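Local coordinates for protein putative oxidoreductase with NAD(P)-binding Rossmann-fold domain (Clostridium difficile, PDB 3UUW) that is probably an NAD(P)-dependent oxidoreductase of the GFO/IDH/MocA family, with a Rossmann-fold domain likely to bind the dinucleotide, at residues Asn119-Phe124 with Ile284-Asn289. Sequence-based numbering, arbitrary orientation.
Sequences NLMVGF and IKPAIN
Ile-288 packs its side chain into the bend of 119-124, against Met-121, Val-122 and Phe-124. Its CG2 branch sits 3.5 Å from the Val-122 O atom and also reaches the edge of the Phe-124 ring, near the ring plane; the other branch ends with CD1 4.0 Å from Phe-124 CB. The Met-121 side chain crosses that of Ile-288 at about a right angle, with CE of Met-121 4.1 Å from CD1 of Ile-288. With CG anti to the backbone N (chi1 -170°) and the chain extended beyond it, the methionine carries its sulfur along to Pro-286, where SD of Met-121 lies 3.8 Å from the proline CG. Ile-272 and Phe-276 of helix 269-281 also touch Met-121. Strand 120-122 is an edge strand, within this chain, of the parallel Rossmann sheet, hydrogen-bonded to strand 92-95, and the loop between helices 269-281 and 295-305 runs alongside it in the same direction. Two inverse gamma turns, centred on Gly-123 and Ile-288, bend the chains here. No direct backbone hydrogen bond joins the two segments; instead one water donates to Ile-288 O at 2.8 Å and, more weakly, to Leu-120 O. Further out, Pro-286 sets its CD over the face of the Asn-119 amide, 3.6 Å from CG of Asn-119. Asn-119 ND2 donates to Ile-284 O at 3.0 Å, a somewhat bent bond (149° at the hydrogen) tilted out of the carbonyl plane. Within the loop, Asn-289 ND2 makes a straighter bond to Pro-286 O, 2.9 Å long and in the carbonyl plane.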
ATOM      1  N   ASN A 119      -6.399  15.132  41.335  1.00 17.45           N
ATOM      2  CA  ASN A 119      -6.115  14.188  40.275  1.00 16.87           C
ATOM      3  C   ASN A 119      -4.641  14.255  39.921  1.00 16.50           C
ATOM      4  O   ASN A 119      -4.078  15.353  39.731  1.00 18.82           O
ATOM      5  CB  ASN A 119      -6.936  14.502  39.020  1.00 16.12           C
ATOM      6  CG  ASN A 119      -8.413  14.245  39.210  1.00 19.85           C
ATOM      7  OD1 ASN A 119      -8.801  13.351  39.976  1.00 19.28           O
ATOM      8  ND2 ASN A 119      -9.253  15.021  38.508  1.00 21.33           N
ATOM      9  N   LEU A 120      -4.020  13.089  39.917  1.00 15.63           N
ATOM     10  CA  LEU A 120      -2.625  12.922  39.494  1.00 14.53           C
ATOM     11  C   LEU A 120      -2.725  11.966  38.326  1.00 16.55           C
ATOM     12  O   LEU A 120      -3.051  10.794  38.525  1.00 16.99           O
ATOM     13  CB  LEU A 120      -1.785  12.326  40.636  1.00 15.23           C
ATOM     14  CG  LEU A 120      -0.328  11.974  40.320  1.00 15.58           C
ATOM     15  CD1 LEU A 120       0.436  13.171  39.815  1.00 18.63           C
ATOM     16  CD2 LEU A 120       0.344  11.359  41.585  1.00 19.01           C
ATOM     17  N   MET A 121      -2.526  12.486  37.113  1.00 15.94           N
ATOM     18  CA  MET A 121      -2.683  11.706  35.885  1.00 15.49           C
ATOM     19  C   MET A 121      -1.361  11.587  35.138  1.00 15.94           C
ATOM     20  O   MET A 121      -0.638  12.583  34.985  1.00 17.34           O
ATOM     21  CB  MET A 121      -3.680  12.395  34.968  1.00 16.16           C
ATOM     22  CG  MET A 121      -4.115  11.587  33.772  1.00 15.19           C
ATOM     23  SD  MET A 121      -5.268  12.565  32.778  1.00 18.77           S
ATOM     24  CE  MET A 121      -5.762  11.312  31.574  1.00 18.42           C
ATOM     25  N   VAL A 122      -1.074  10.383  34.634  1.00 14.27           N
ATOM     26  CA  VAL A 122       0.117  10.124  33.832  1.00 14.12           C
ATOM     27  C   VAL A 122      -0.278  10.097  32.362  1.00 13.38           C
ATOM     28  O   VAL A 122      -1.314   9.526  31.974  1.00 14.67           O
ATOM     29  CB  VAL A 122       0.817   8.816  34.251  1.00 15.46           C
ATOM     30  CG1 VAL A 122       1.959   8.486  33.313  1.00 16.28           C
ATOM     31  CG2 VAL A 122       1.302   8.943  35.736  1.00 17.57           C
ATOM     32  N   GLY A 123       0.572  10.719  31.540  1.00 14.94           N
ATOM     33  CA  GLY A 123       0.290  10.948  30.133  1.00 14.84           C
ATOM     34  C   GLY A 123       0.472   9.786  29.192  1.00 14.75           C
ATOM     35  O   GLY A 123       1.354   9.810  28.279  1.00 17.38           O
ATOM     36  N   PHE A 124      -0.351   8.763  29.371  1.00 15.75           N
ATOM     37  CA  PHE A 124      -0.333   7.628  28.446  1.00 14.81           C
ATOM     38  C   PHE A 124      -1.240   7.983  27.284  1.00 14.68           C
ATOM     39  O   PHE A 124      -2.383   7.526  27.189  1.00 14.72           O
ATOM     40  CB  PHE A 124      -0.728   6.315  29.148  1.00 14.78           C
ATOM     41  CG  PHE A 124       0.316   5.811  30.104  1.00 15.13           C
ATOM     42  CD1 PHE A 124       1.556   5.386  29.632  1.00 16.81           C
ATOM     43  CD2 PHE A 124       0.062   5.727  31.458  1.00 17.72           C
ATOM     44  CE1 PHE A 124       2.504   4.946  30.493  1.00 17.80           C
ATOM     45  CE2 PHE A 124       1.024   5.275  32.315  1.00 18.86           C
ATOM     46  CZ  PHE A 124       2.239   4.878  31.830  1.00 19.58           C
ATOM     47  N   ILE A 284     -14.382  14.657  38.840  1.00 22.23           N
ATOM     48  CA  ILE A 284     -14.222  13.211  38.701  1.00 21.92           C
ATOM     49  C   ILE A 284     -12.779  12.878  38.431  1.00 20.38           C
ATOM     50  O   ILE A 284     -11.960  13.751  38.119  1.00 19.48           O
ATOM     51  CB  ILE A 284     -15.094  12.638  37.585  1.00 22.56           C
ATOM     52  CG1 ILE A 284     -14.829  13.348  36.261  1.00 22.44           C
ATOM     53  CG2 ILE A 284     -16.567  12.764  37.987  1.00 25.92           C
ATOM     54  CD1 ILE A 284     -15.688  12.842  35.093  1.00 29.46           C
ATOM     55  N   LYS A 285     -12.481  11.595  38.590  1.00 21.48           N
ATOM     56  CA  LYS A 285     -11.148  11.068  38.364  1.00 21.56           C
ATOM     57  C   LYS A 285     -10.991  10.504  36.934  1.00 21.10           C
ATOM     58  O   LYS A 285     -11.833   9.753  36.482  1.00 21.78           O
ATOM     59  CB  LYS A 285     -10.899   9.932  39.351  1.00 22.89           C
ATOM     60  CG  LYS A 285     -10.918  10.318  40.798  1.00 27.40           C
ATOM     61  CD  LYS A 285     -10.597   9.089  41.659  1.00 32.30           C
ATOM     62  CE  LYS A 285     -10.520   9.436  43.139  1.00 36.66           C
ATOM     63  NZ  LYS A 285     -10.042   8.259  43.940  1.00 40.87           N
ATOM     64  N   PRO A 286      -9.883  10.834  36.229  1.00 20.21           N
ATOM     65  CA  PRO A 286      -9.659  10.197  34.902  1.00 20.63           C
ATOM     66  C   PRO A 286      -9.404   8.702  35.057  1.00 20.66           C
ATOM     67  O   PRO A 286      -9.013   8.305  36.132  1.00 19.64           O
ATOM     68  CB  PRO A 286      -8.426  10.924  34.339  1.00 22.12           C
ATOM     69  CG  PRO A 286      -7.902  11.797  35.420  1.00 20.54           C
ATOM     70  CD  PRO A 286      -8.877  11.852  36.567  1.00 20.66           C
ATOM     71  N   ALA A 287      -9.600   7.868  34.010  1.00 20.72           N
ATOM     72  CA  ALA A 287      -9.409   6.401  34.185  1.00 21.87           C
ATOM     73  C   ALA A 287      -7.955   6.086  34.503  1.00 20.42           C
ATOM     74  O   ALA A 287      -7.669   5.142  35.272  1.00 22.57           O
ATOM     75  CB  ALA A 287      -9.897   5.588  32.973  1.00 20.91           C
ATOM     76  N   ILE A 288      -7.044   6.908  33.962  1.00 18.07           N
ATOM     77  CA  ILE A 288      -5.637   6.822  34.349  1.00 17.67           C
ATOM     78  C   ILE A 288      -5.496   7.462  35.736  1.00 17.15           C
ATOM     79  O   ILE A 288      -5.218   8.659  35.868  1.00 18.91           O
ATOM     80  CB  ILE A 288      -4.679   7.475  33.349  1.00 15.31           C
ATOM     81  CG1 ILE A 288      -4.871   6.882  31.934  1.00 19.48           C
ATOM     82  CG2 ILE A 288      -3.203   7.219  33.775  1.00 18.26           C
ATOM     83  CD1 ILE A 288      -4.146   7.655  30.809  1.00 17.83           C
ATOM     84  N   ASN A 289      -5.743   6.664  36.757  1.00 17.64           N
ATOM     85  CA  ASN A 289      -5.538   7.080  38.137  1.00 17.43           C
ATOM     86  C   ASN A 289      -5.136   5.870  38.939  1.00 17.47           C
ATOM     87  O   ASN A 289      -5.393   4.735  38.528  1.00 18.89           O
ATOM     88  CB  ASN A 289      -6.809   7.687  38.736  1.00 18.15           C
ATOM     89  CG  ASN A 289      -7.808   6.653  39.147  1.00 23.39           C
ATOM     90  OD1 ASN A 289      -7.690   6.035  40.213  1.00 28.34           O
ATOM     91  ND2 ASN A 289      -8.832   6.469  38.323  1.00 22.77           N
TER
HETATM   92  O   HOH W   1      -5.700  10.669  37.758  1.00 19.63           O